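Long-range contact in putative TRAP PERIPLASMIC SOLUTE BINDING PROTEIN (Haemophilus influenzae, PDB 4PBQ), which probably captures L-gulonate or a related sugar acid in the periplasm for uptake by a TRAP transporter: residues A[46-59]-A[250-264]. Sequence-based numbering, arbitrary orientation.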
ATOM      1  N   TYR A  46       9.950  -3.387 -16.852  1.00 12.00           N
ATOM      2  CA  TYR A  46      10.665  -2.109 -16.767  1.00  9.96           C
ATOM      3  C   TYR A  46      11.811  -2.134 -15.755  1.00 13.69           C
ATOM      4  O   TYR A  46      12.910  -1.691 -16.062  1.00 18.85           O
ATOM      5  CB  TYR A  46       9.694  -0.942 -16.477  1.00 10.58           C
ATOM      6  CG  TYR A  46       8.578  -0.907 -17.482  1.00 12.19           C
ATOM      7  CD1 TYR A  46       8.841  -0.658 -18.817  1.00 12.69           C
ATOM      8  CD2 TYR A  46       7.271  -1.178 -17.108  1.00 10.44           C
ATOM      9  CE1 TYR A  46       7.829  -0.674 -19.748  1.00 16.23           C
ATOM     10  CE2 TYR A  46       6.256  -1.193 -18.037  1.00 15.99           C
ATOM     11  CZ  TYR A  46       6.537  -0.935 -19.343  1.00 18.87           C
ATOM     12  OH  TYR A  46       5.526  -0.946 -20.269  1.00 20.17           O
ATOM     13  N   PHE A  47      11.583  -2.668 -14.565  1.00 12.28           N
ATOM     14  CA  PHE A  47      12.620  -2.649 -13.547  1.00  8.10           C
ATOM     15  C   PHE A  47      13.637  -3.748 -13.834  1.00  8.83           C
ATOM     16  O   PHE A  47      14.825  -3.470 -14.036  1.00 12.97           O
ATOM     17  CB  PHE A  47      12.027  -2.815 -12.140  1.00  7.06           C
ATOM     18  CG  PHE A  47      13.006  -2.554 -11.047  1.00  7.24           C
ATOM     19  CD1 PHE A  47      13.542  -1.267 -10.868  1.00  8.55           C
ATOM     20  CD2 PHE A  47      13.408  -3.566 -10.185  1.00  9.87           C
ATOM     21  CE1 PHE A  47      14.486  -1.013  -9.874  1.00  9.31           C
ATOM     22  CE2 PHE A  47      14.328  -3.311  -9.168  1.00  7.83           C
ATOM     23  CZ  PHE A  47      14.867  -2.036  -9.010  1.00  7.65           C
ATOM     24  N   LYS A  48      13.159  -4.984 -13.881  1.00 12.15           N
ATOM     25  CA  LYS A  48      14.016  -6.153 -14.091  1.00 11.25           C
ATOM     26  C   LYS A  48      14.717  -6.069 -15.435  1.00 12.02           C
ATOM     27  O   LYS A  48      15.937  -6.180 -15.516  1.00 13.15           O
ATOM     28  CB  LYS A  48      13.164  -7.421 -14.043  1.00 14.40           C
ATOM     29  CG  LYS A  48      13.903  -8.695 -14.345  1.00 11.93           C
ATOM     30  CD  LYS A  48      12.955  -9.884 -14.206  1.00 14.27           C
ATOM     31  CE  LYS A  48      13.570 -11.187 -14.706  1.00 17.58           C
ATOM     32  NZ  LYS A  48      14.636 -11.681 -13.809  1.00 16.71           N
ATOM     33  N   LYS A  49      13.955  -5.865 -16.497  1.00 12.42           N
ATOM     34  CA  LYS A  49      14.574  -5.832 -17.816  1.00 10.69           C
ATOM     35  C   LYS A  49      15.600  -4.723 -17.959  1.00 14.36           C
ATOM     36  O   LYS A  49      16.660  -4.930 -18.534  1.00 13.94           O
ATOM     37  CB  LYS A  49      13.523  -5.720 -18.920  1.00 20.92           C
ATOM     38  CG  LYS A  49      12.938  -7.034 -19.313  1.00 26.66           C
ATOM     39  CD  LYS A  49      12.030  -6.915 -20.537  1.00 22.98           C
ATOM     40  CE  LYS A  49      11.287  -8.224 -20.758  1.00 25.80           C
ATOM     41  NZ  LYS A  49      10.380  -8.175 -21.925  1.00 29.22           N
ATOM     42  N   THR A  50      15.285  -3.519 -17.500  1.00 11.94           N
ATOM     43  CA  THR A  50      16.235  -2.419 -17.638  1.00 11.88           C
ATOM     44  C   THR A  50      17.549  -2.752 -16.955  1.00 13.94           C
ATOM     45  O   THR A  50      18.627  -2.598 -17.531  1.00 14.23           O
ATOM     46  CB  THR A  50      15.675  -1.100 -17.056  1.00 16.28           C
ATOM     47  OG1 THR A  50      14.525  -0.704 -17.811  1.00 19.24           O
ATOM     48  CG2 THR A  50      16.730   0.010 -17.091  1.00 19.97           C
ATOM     49  N   ILE A  51      17.467  -3.191 -15.708  1.00 12.36           N
ATOM     50  CA  ILE A  51      18.679  -3.473 -14.957  1.00 10.58           C
ATOM     51  C   ILE A  51      19.475  -4.617 -15.594  1.00 14.75           C
ATOM     52  O   ILE A  51      20.693  -4.499 -15.807  1.00 16.53           O
ATOM     53  CB  ILE A  51      18.349  -3.786 -13.495  1.00 10.13           C
ATOM     54  CG1 ILE A  51      17.978  -2.486 -12.771  1.00  9.96           C
ATOM     55  CG2 ILE A  51      19.532  -4.426 -12.785  1.00 12.60           C
ATOM     56  CD1 ILE A  51      17.264  -2.704 -11.414  1.00 11.01           C
ATOM     57  N   GLU A  52      18.804  -5.712 -15.922  1.00 11.21           N
ATOM     58  CA  GLU A  52      19.537  -6.893 -16.394  1.00 11.74           C
ATOM     59  C   GLU A  52      20.185  -6.592 -17.752  1.00 14.48           C
ATOM     60  O   GLU A  52      21.337  -6.961 -18.007  1.00 15.32           O
ATOM     61  CB  GLU A  52      18.590  -8.102 -16.453  1.00 11.58           C
ATOM     62  CG  GLU A  52      18.127  -8.538 -15.056  1.00 12.80           C
ATOM     63  CD  GLU A  52      17.251  -9.787 -15.040  1.00 15.55           C
ATOM     64  OE1 GLU A  52      16.841 -10.283 -16.113  1.00 16.72           O
ATOM     65  OE2 GLU A  52      16.962 -10.275 -13.924  1.00 13.58           O
ATOM     66  N   ASN A  53      19.467  -5.902 -18.624  1.00 14.41           N
ATOM     67  CA  ASN A  53      20.047  -5.557 -19.927  1.00 13.92           C
ATOM     68  C   ASN A  53      21.149  -4.504 -19.867  1.00 14.91           C
ATOM     69  O   ASN A  53      22.203  -4.651 -20.485  1.00 17.82           O
ATOM     70  CB  ASN A  53      18.965  -5.090 -20.895  1.00 14.08           C
ATOM     71  CG  ASN A  53      18.108  -6.225 -21.407  1.00 25.55           C
ATOM     72  OD1 ASN A  53      18.607  -7.306 -21.712  1.00 25.12           O
ATOM     73  ND2 ASN A  53      16.809  -5.976 -21.528  1.00 21.92           N
ATOM     74  N   GLU A  54      20.904  -3.421 -19.155  1.00 13.66           N
ATOM     75  CA  GLU A  54      21.810  -2.289 -19.185  1.00 14.08           C
ATOM     76  C   GLU A  54      23.016  -2.422 -18.246  1.00 19.92           C
ATOM     77  O   GLU A  54      23.907  -1.574 -18.261  1.00 18.23           O
ATOM     78  CB  GLU A  54      21.015  -1.002 -18.955  1.00 13.61           C
ATOM     79  CG  GLU A  54      19.958  -0.828 -20.041  1.00 19.63           C
ATOM     80  CD  GLU A  54      19.169   0.474 -19.988  1.00 25.48           C
ATOM     81  OE1 GLU A  54      19.662   1.450 -19.388  1.00 24.71           O
ATOM     82  OE2 GLU A  54      18.049   0.498 -20.574  1.00 24.72           O
ATOM     83  N   THR A  55      23.067  -3.493 -17.451  1.00 19.36           N
ATOM     84  CA  THR A  55      24.264  -3.784 -16.664  1.00 17.38           C
ATOM     85  C   THR A  55      24.995  -5.016 -17.188  1.00 18.06           C
ATOM     86  O   THR A  55      25.743  -5.667 -16.456  1.00 22.66           O
ATOM     87  CB  THR A  55      23.953  -4.008 -15.167  1.00 12.99           C
ATOM     88  OG1 THR A  55      23.256  -5.256 -14.980  1.00 15.45           O
ATOM     89  CG2 THR A  55      23.154  -2.855 -14.602  1.00 15.38           C
ATOM     90  N   ASN A  56      24.785  -5.355 -18.455  1.00 21.74           N
ATOM     91  CA  ASN A  56      25.495  -6.497 -19.027  1.00 26.24           C
ATOM     92  C   ASN A  56      25.244  -7.747 -18.180  1.00 27.12           C
ATOM     93  O   ASN A  56      26.126  -8.590 -18.009  1.00 24.83           O
ATOM     94  CB  ASN A  56      26.996  -6.187 -19.083  1.00 22.15           C
ATOM     95  CG  ASN A  56      27.808  -7.276 -19.793  1.00 23.77           C
ATOM     96  OD1 ASN A  56      27.294  -7.995 -20.651  1.00 30.93           O
ATOM     97  ND2 ASN A  56      29.081  -7.407 -19.409  1.00 26.90           N
ATOM     98  N   HIS A  57      24.052  -7.822 -17.605  1.00 23.59           N
ATOM     99  CA  HIS A  57      23.626  -8.971 -16.813  1.00 18.73           C
ATOM    100  C   HIS A  57      24.458  -9.229 -15.536  1.00 21.48           C
ATOM    101  O   HIS A  57      24.516 -10.347 -15.029  1.00 23.43           O
ATOM    102  CB  HIS A  57      23.591 -10.199 -17.717  1.00 28.79           C
ATOM    103  CG  HIS A  57      22.518 -10.125 -18.757  1.00 22.50           C
ATOM    104  ND1 HIS A  57      22.734  -9.621 -20.023  1.00 38.94           N
ATOM    105  CD2 HIS A  57      21.204 -10.452 -18.700  1.00 25.66           C
ATOM    106  CE1 HIS A  57      21.605  -9.662 -20.708  1.00 33.27           C
ATOM    107  NE2 HIS A  57      20.662 -10.162 -19.927  1.00 32.89           N
ATOM    108  N   LYS A  58      25.039  -8.163 -14.995  1.00 17.90           N
ATOM    109  CA  LYS A  58      25.833  -8.216 -13.760  1.00 16.36           C
ATOM    110  C   LYS A  58      24.935  -8.373 -12.534  1.00 14.86           C
ATOM    111  O   LYS A  58      25.382  -8.835 -11.469  1.00 15.06           O
ATOM    112  CB  LYS A  58      26.606  -6.912 -13.627  1.00 19.10           C
ATOM    113  CG  LYS A  58      27.418  -6.767 -12.360  1.00 25.01           C
ATOM    114  CD  LYS A  58      28.234  -5.480 -12.396  1.00 34.62           C
ATOM    115  CE  LYS A  58      29.043  -5.274 -11.121  1.00 40.95           C
ATOM    116  NZ  LYS A  58      29.912  -4.054 -11.233  1.00 46.05           N
ATOM    117  N   TYR A  59      23.685  -7.942 -12.684  1.00 12.20           N
ATOM    118  CA  TYR A  59      22.663  -8.104 -11.644  1.00 11.81           C
ATOM    119  C   TYR A  59      21.505  -8.888 -12.213  1.00 12.77           C
ATOM    120  O   TYR A  59      21.115  -8.694 -13.356  1.00 14.91           O
ATOM    121  CB  TYR A  59      22.143  -6.745 -11.116  1.00 12.48           C
ATOM    122  CG  TYR A  59      23.257  -5.886 -10.621  1.00 13.70           C
ATOM    123  CD1 TYR A  59      23.962  -5.092 -11.498  1.00 14.97           C
ATOM    124  CD2 TYR A  59      23.644  -5.908  -9.291  1.00 12.62           C
ATOM    125  CE1 TYR A  59      25.022  -4.323 -11.083  1.00 13.52           C
ATOM    126  CE2 TYR A  59      24.717  -5.134  -8.858  1.00 13.66           C
ATOM    127  CZ  TYR A  59      25.395  -4.337  -9.764  1.00 12.39           C
ATOM    128  OH  TYR A  59      26.463  -3.566  -9.342  1.00 16.42           O
ATOM    129  N   ASP A 250      26.490   2.023 -11.330  1.00 11.45           N
ATOM    130  CA  ASP A 250      25.446   1.008 -11.470  1.00 10.58           C
ATOM    131  C   ASP A 250      24.145   1.467 -10.780  1.00 12.54           C
ATOM    132  O   ASP A 250      23.050   1.158 -11.246  1.00 12.33           O
ATOM    133  CB  ASP A 250      25.903  -0.336 -10.887  1.00 14.29           C
ATOM    134  CG  ASP A 250      26.936  -1.044 -11.740  1.00 22.72           C
ATOM    135  OD1 ASP A 250      27.145  -0.650 -12.908  1.00 21.46           O
ATOM    136  OD2 ASP A 250      27.530  -2.028 -11.237  1.00 20.95           O
ATOM    137  N   GLN A 251      24.277   2.202  -9.669  1.00 12.75           N
ATOM    138  CA  GLN A 251      23.118   2.736  -8.965  1.00 11.83           C
ATOM    139  C   GLN A 251      22.300   3.658  -9.859  1.00 12.09           C
ATOM    140  O   GLN A 251      21.076   3.682  -9.767  1.00 11.47           O
ATOM    141  CB  GLN A 251      23.538   3.492  -7.707  1.00 11.10           C
ATOM    142  CG  GLN A 251      23.986   2.615  -6.553  1.00 11.63           C
ATOM    143  CD  GLN A 251      24.303   3.432  -5.319  1.00 13.30           C
ATOM    144  OE1 GLN A 251      24.329   4.666  -5.368  1.00 11.24           O
ATOM    145  NE2 GLN A 251      24.586   2.751  -4.210  1.00 11.96           N
ATOM    146  N   ILE A 252      22.971   4.422 -10.715  1.00 11.99           N
ATOM    147  CA  ILE A 252      22.289   5.292 -11.670  1.00 11.45           C
ATOM    148  C   ILE A 252      21.385   4.477 -12.603  1.00 12.11           C
ATOM    149  O   ILE A 252      20.274   4.910 -12.944  1.00 12.68           O
ATOM    150  CB  ILE A 252      23.319   6.098 -12.472  1.00 15.80           C
ATOM    151  CG1 ILE A 252      23.876   7.214 -11.592  1.00 18.52           C
ATOM    152  CG2 ILE A 252      22.712   6.690 -13.774  1.00 16.51           C
ATOM    153  CD1 ILE A 252      25.212   7.773 -12.097  1.00 26.03           C
ATOM    154  N   ILE A 253      21.845   3.283 -12.985  1.00 11.89           N
ATOM    155  CA  ILE A 253      21.027   2.403 -13.817  1.00 10.22           C
ATOM    156  C   ILE A 253      19.821   1.866 -13.028  1.00 12.97           C
ATOM    157  O   ILE A 253      18.720   1.806 -13.558  1.00 10.96           O
ATOM    158  CB  ILE A 253      21.860   1.256 -14.396  1.00 10.61           C
ATOM    159  CG1 ILE A 253      22.924   1.855 -15.335  1.00 17.32           C
ATOM    160  CG2 ILE A 253      20.974   0.300 -15.168  1.00 14.69           C
ATOM    161  CD1 ILE A 253      23.919   0.853 -15.859  1.00 30.00           C
ATOM    162  N   PHE A 254      20.024   1.486 -11.767  1.00  9.53           N
ATOM    163  CA  PHE A 254      18.914   1.075 -10.903  1.00  8.69           C
ATOM    164  C   PHE A 254      17.921   2.215 -10.762  1.00  8.27           C
ATOM    165  O   PHE A 254      16.725   1.991 -10.762  1.00  9.51           O
ATOM    166  CB  PHE A 254      19.393   0.675  -9.498  1.00  9.97           C
ATOM    167  CG  PHE A 254      19.869  -0.745  -9.388  1.00  7.96           C
ATOM    168  CD1 PHE A 254      21.025  -1.155 -10.035  1.00  9.88           C
ATOM    169  CD2 PHE A 254      19.150  -1.670  -8.636  1.00  7.83           C
ATOM    170  CE1 PHE A 254      21.466  -2.479  -9.943  1.00 10.14           C
ATOM    171  CE2 PHE A 254      19.569  -2.974  -8.511  1.00 10.80           C
ATOM    172  CZ  PHE A 254      20.739  -3.398  -9.177  1.00  9.34           C
ATOM    173  N   GLU A 255      18.422   3.440 -10.618  1.00  9.66           N
ATOM    174  CA  GLU A 255      17.535   4.603 -10.461  1.00  8.13           C
ATOM    175  C   GLU A 255      16.739   4.897 -11.739  1.00 11.48           C
ATOM    176  O   GLU A 255      15.562   5.255 -11.668  1.00 11.83           O
ATOM    177  CB  GLU A 255      18.333   5.819 -10.005  1.00 11.57           C
ATOM    178  CG  GLU A 255      18.828   5.669  -8.572  1.00 15.02           C
ATOM    179  CD  GLU A 255      20.098   6.487  -8.261  1.00 23.02           C
ATOM    180  OE1 GLU A 255      20.666   7.142  -9.155  1.00 18.35           O
ATOM    181  OE2 GLU A 255      20.535   6.456  -7.098  1.00 19.02           O
ATOM    182  N   LYS A 256      17.381   4.754 -12.890  1.00 13.04           N
ATOM    183  CA  LYS A 256      16.701   4.877 -14.191  1.00 11.91           C
ATOM    184  C   LYS A 256      15.572   3.855 -14.280  1.00 11.35           C
ATOM    185  O   LYS A 256      14.459   4.150 -14.694  1.00 11.25           O
ATOM    186  CB  LYS A 256      17.709   4.641 -15.332  1.00 10.33           C
ATOM    187  CG  LYS A 256      17.096   4.653 -16.748  1.00 13.77           C
ATOM    188  CD  LYS A 256      18.148   4.311 -17.845  1.00 16.79           C
ATOM    189  CE  LYS A 256      17.551   4.302 -19.242  1.00 25.20           C
ATOM    190  NZ  LYS A 256      18.584   4.121 -20.302  1.00 30.04           N
ATOM    191  N   ALA A 257      15.877   2.630 -13.891  1.00 10.83           N
ATOM    192  CA  ALA A 257      14.895   1.559 -13.947  1.00  8.60           C
ATOM    193  C   ALA A 257      13.731   1.842 -12.970  1.00  8.92           C
ATOM    194  O   ALA A 257      12.570   1.555 -13.264  1.00 10.28           O
ATOM    195  CB  ALA A 257      15.565   0.247 -13.651  1.00  9.91           C
ATOM    196  N   ALA A 258      14.048   2.387 -11.810  1.00  8.92           N
ATOM    197  CA  ALA A 258      13.016   2.655 -10.800  1.00  7.50           C
ATOM    198  C   ALA A 258      12.109   3.780 -11.274  1.00  8.77           C
ATOM    199  O   ALA A 258      10.903   3.733 -11.062  1.00 11.87           O
ATOM    200  CB  ALA A 258      13.653   3.019  -9.464  1.00  8.44           C
ATOM    201  N   LYS A 259      12.691   4.795 -11.903  1.00 10.14           N
ATOM    202  CA  LYS A 259      11.918   5.929 -12.436  1.00  9.84           C
ATOM    203  C   LYS A 259      10.963   5.478 -13.541  1.00  9.99           C
ATOM    204  O   LYS A 259       9.780   5.850 -13.527  1.00 10.76           O
ATOM    205  CB  LYS A 259      12.852   7.014 -12.952  1.00 12.09           C
ATOM    206  CG  LYS A 259      12.142   8.216 -13.599  1.00 18.76           C
ATOM    207  CD  LYS A 259      13.145   9.286 -14.019  1.00 31.73           C
ATOM    208  CE  LYS A 259      12.450  10.538 -14.545  1.00 34.80           C
ATOM    209  NZ  LYS A 259      11.517  10.229 -15.666  1.00 41.50           N
ATOM    210  N   LEU A 260      11.470   4.662 -14.480  1.00 12.03           N
ATOM    211  CA  LEU A 260      10.634   4.062 -15.526  1.00 13.02           C
ATOM    212  C   LEU A 260       9.557   3.154 -14.918  1.00 11.85           C
ATOM    213  O   LEU A 260       8.374   3.250 -15.286  1.00 11.71           O
ATOM    214  CB  LEU A 260      11.493   3.259 -16.510  1.00 11.68           C
ATOM    215  CG  LEU A 260      10.796   2.684 -17.753  1.00 16.08           C
ATOM    216  CD1 LEU A 260      10.221   3.784 -18.644  1.00 15.22           C
ATOM    217  CD2 LEU A 260      11.773   1.794 -18.559  1.00 15.58           C
ATOM    218  N   TYR A 261       9.946   2.295 -13.973  1.00  9.78           N
ATOM    219  CA  TYR A 261       8.979   1.471 -13.241  1.00  8.94           C
ATOM    220  C   TYR A 261       7.856   2.357 -12.670  1.00  8.91           C
ATOM    221  O   TYR A 261       6.670   2.066 -12.846  1.00  8.91           O
ATOM    222  CB  TYR A 261       9.653   0.686 -12.119  1.00  8.05           C
ATOM    223  CG  TYR A 261       8.643   0.153 -11.124  1.00  7.27           C
ATOM    224  CD1 TYR A 261       7.992  -1.052 -11.358  1.00  7.02           C
ATOM    225  CD2 TYR A 261       8.297   0.871  -9.993  1.00  7.41           C
ATOM    226  CE1 TYR A 261       7.057  -1.543 -10.473  1.00  8.24           C
ATOM    227  CE2 TYR A 261       7.340   0.399  -9.121  1.00  5.78           C
ATOM    228  CZ  TYR A 261       6.719  -0.818  -9.372  1.00  8.80           C
ATOM    229  OH  TYR A 261       5.755  -1.332  -8.531  1.00  8.83           O
ATOM    230  N   GLN A 262       8.239   3.454 -12.030  1.00  9.94           N
ATOM    231  CA  GLN A 262       7.269   4.287 -11.315  1.00 10.44           C
ATOM    232  C   GLN A 262       6.273   4.906 -12.294  1.00 10.15           C
ATOM    233  O   GLN A 262       5.058   4.868 -12.063  1.00 12.14           O
ATOM    234  CB  GLN A 262       7.975   5.369 -10.496  1.00 10.07           C
ATOM    235  CG  GLN A 262       7.021   6.256  -9.735  1.00 11.64           C
ATOM    236  CD  GLN A 262       7.719   7.136  -8.740  1.00 24.39           C
ATOM    237  OE1 GLN A 262       8.650   6.708  -8.041  1.00 23.67           O
ATOM    238  NE2 GLN A 262       7.285   8.376  -8.669  1.00 20.66           N
ATOM    239  N   GLU A 263       6.772   5.491 -13.383  1.00  8.92           N
ATOM    240  CA  GLU A 263       5.898   6.116 -14.367  1.00 10.75           C
ATOM    241  C   GLU A 263       4.944   5.083 -14.942  1.00 10.70           C
ATOM    242  O   GLU A 263       3.748   5.324 -15.056  1.00 10.05           O
ATOM    243  CB  GLU A 263       6.710   6.735 -15.516  1.00 16.09           C
ATOM    244  CG  GLU A 263       5.870   7.121 -16.732  1.00 27.93           C
ATOM    245  CD  GLU A 263       6.698   7.295 -18.016  1.00 42.36           C
ATOM    246  OE1 GLU A 263       7.949   7.338 -17.928  1.00 49.25           O
ATOM    247  OE2 GLU A 263       6.089   7.366 -19.112  1.00 44.95           O
ATOM    248  N   LYS A 264       5.483   3.931 -15.322  1.00 10.73           N
ATOM    249  CA  LYS A 264       4.683   2.916 -15.997  1.00 11.45           C
ATOM    250  C   LYS A 264       3.699   2.245 -15.043  1.00  9.91           C
ATOM    251  O   LYS A 264       2.572   1.880 -15.452  1.00 10.66           O
ATOM    252  CB  LYS A 264       5.590   1.858 -16.646  1.00 11.80           C
ATOM    253  CG  LYS A 264       6.433   2.433 -17.781  1.00 11.31           C
ATOM    254  CD  LYS A 264       5.574   2.807 -18.981  1.00 17.08           C
ATOM    255  CE  LYS A 264       6.428   3.031 -20.207  1.00 30.43           C
ATOM    256  NZ  LYS A 264       5.994   4.215 -20.981  1.00 38.20           N
TER
HETATM  257  O   HOH W   1      29.826  -1.671 -12.851  1.00 37.45           O
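F254, on helix 250-264, points the CE1-CZ edge of its ring into the face of Y59 in a T-shaped stack, centroids 5.1 Å apart and planes at 90°. One face of the F254 ring takes I51 CD1, 3.8 Å from its centroid, in a CH-pi contact; I51 CD1 also lies over a face of F47, so one methyl bridges two phenyl rings. F47 is a knob among F254, A257, A258 and Y261: with CG anti to the backbone N (chi1 -169°), its ring turns one edge to the A257-A258 backbone. The axes of helices 46-54 and 250-264, antiparallel at 156°, approach to 8.2 Å; T50 CG2 rests on A257 CB at 3.6 Å, while T50 OG1 is hydrogen-bonded back to Y46 O. Next to this, the I253 methyls lie against E54 and T55 CG2. At one end K264, bent at chi2, lays its aliphatic chain across the Y46 ring, CG 3.6 Å from the centroid and almost on the normal, with L260 CD2 beside Y46 CD1. At the other, D250 OD2 accepts two bonds: Y59 OH at 2.7 Å comes from the anti side, somewhat out of the carboxylate plane, and the extended K58 brings NZ to 3.1 Å nearly along the C-O axis as a salt bridge. A water links the same NZ and, weakly, OD2. E54 and K256 form a further salt bridge at the exposed margin. Strand 25-30 borders the aromatic side through L29 and I27. The contact thus joins two helices of one lobe of the solute-binding fold, with the side chain of Y261 about 12 Å from bound L-gulonate; an apolar seam, with polar contacts toward its margins, holds them, and K58 and Y59 together probably stabilise D250 as a carboxylate.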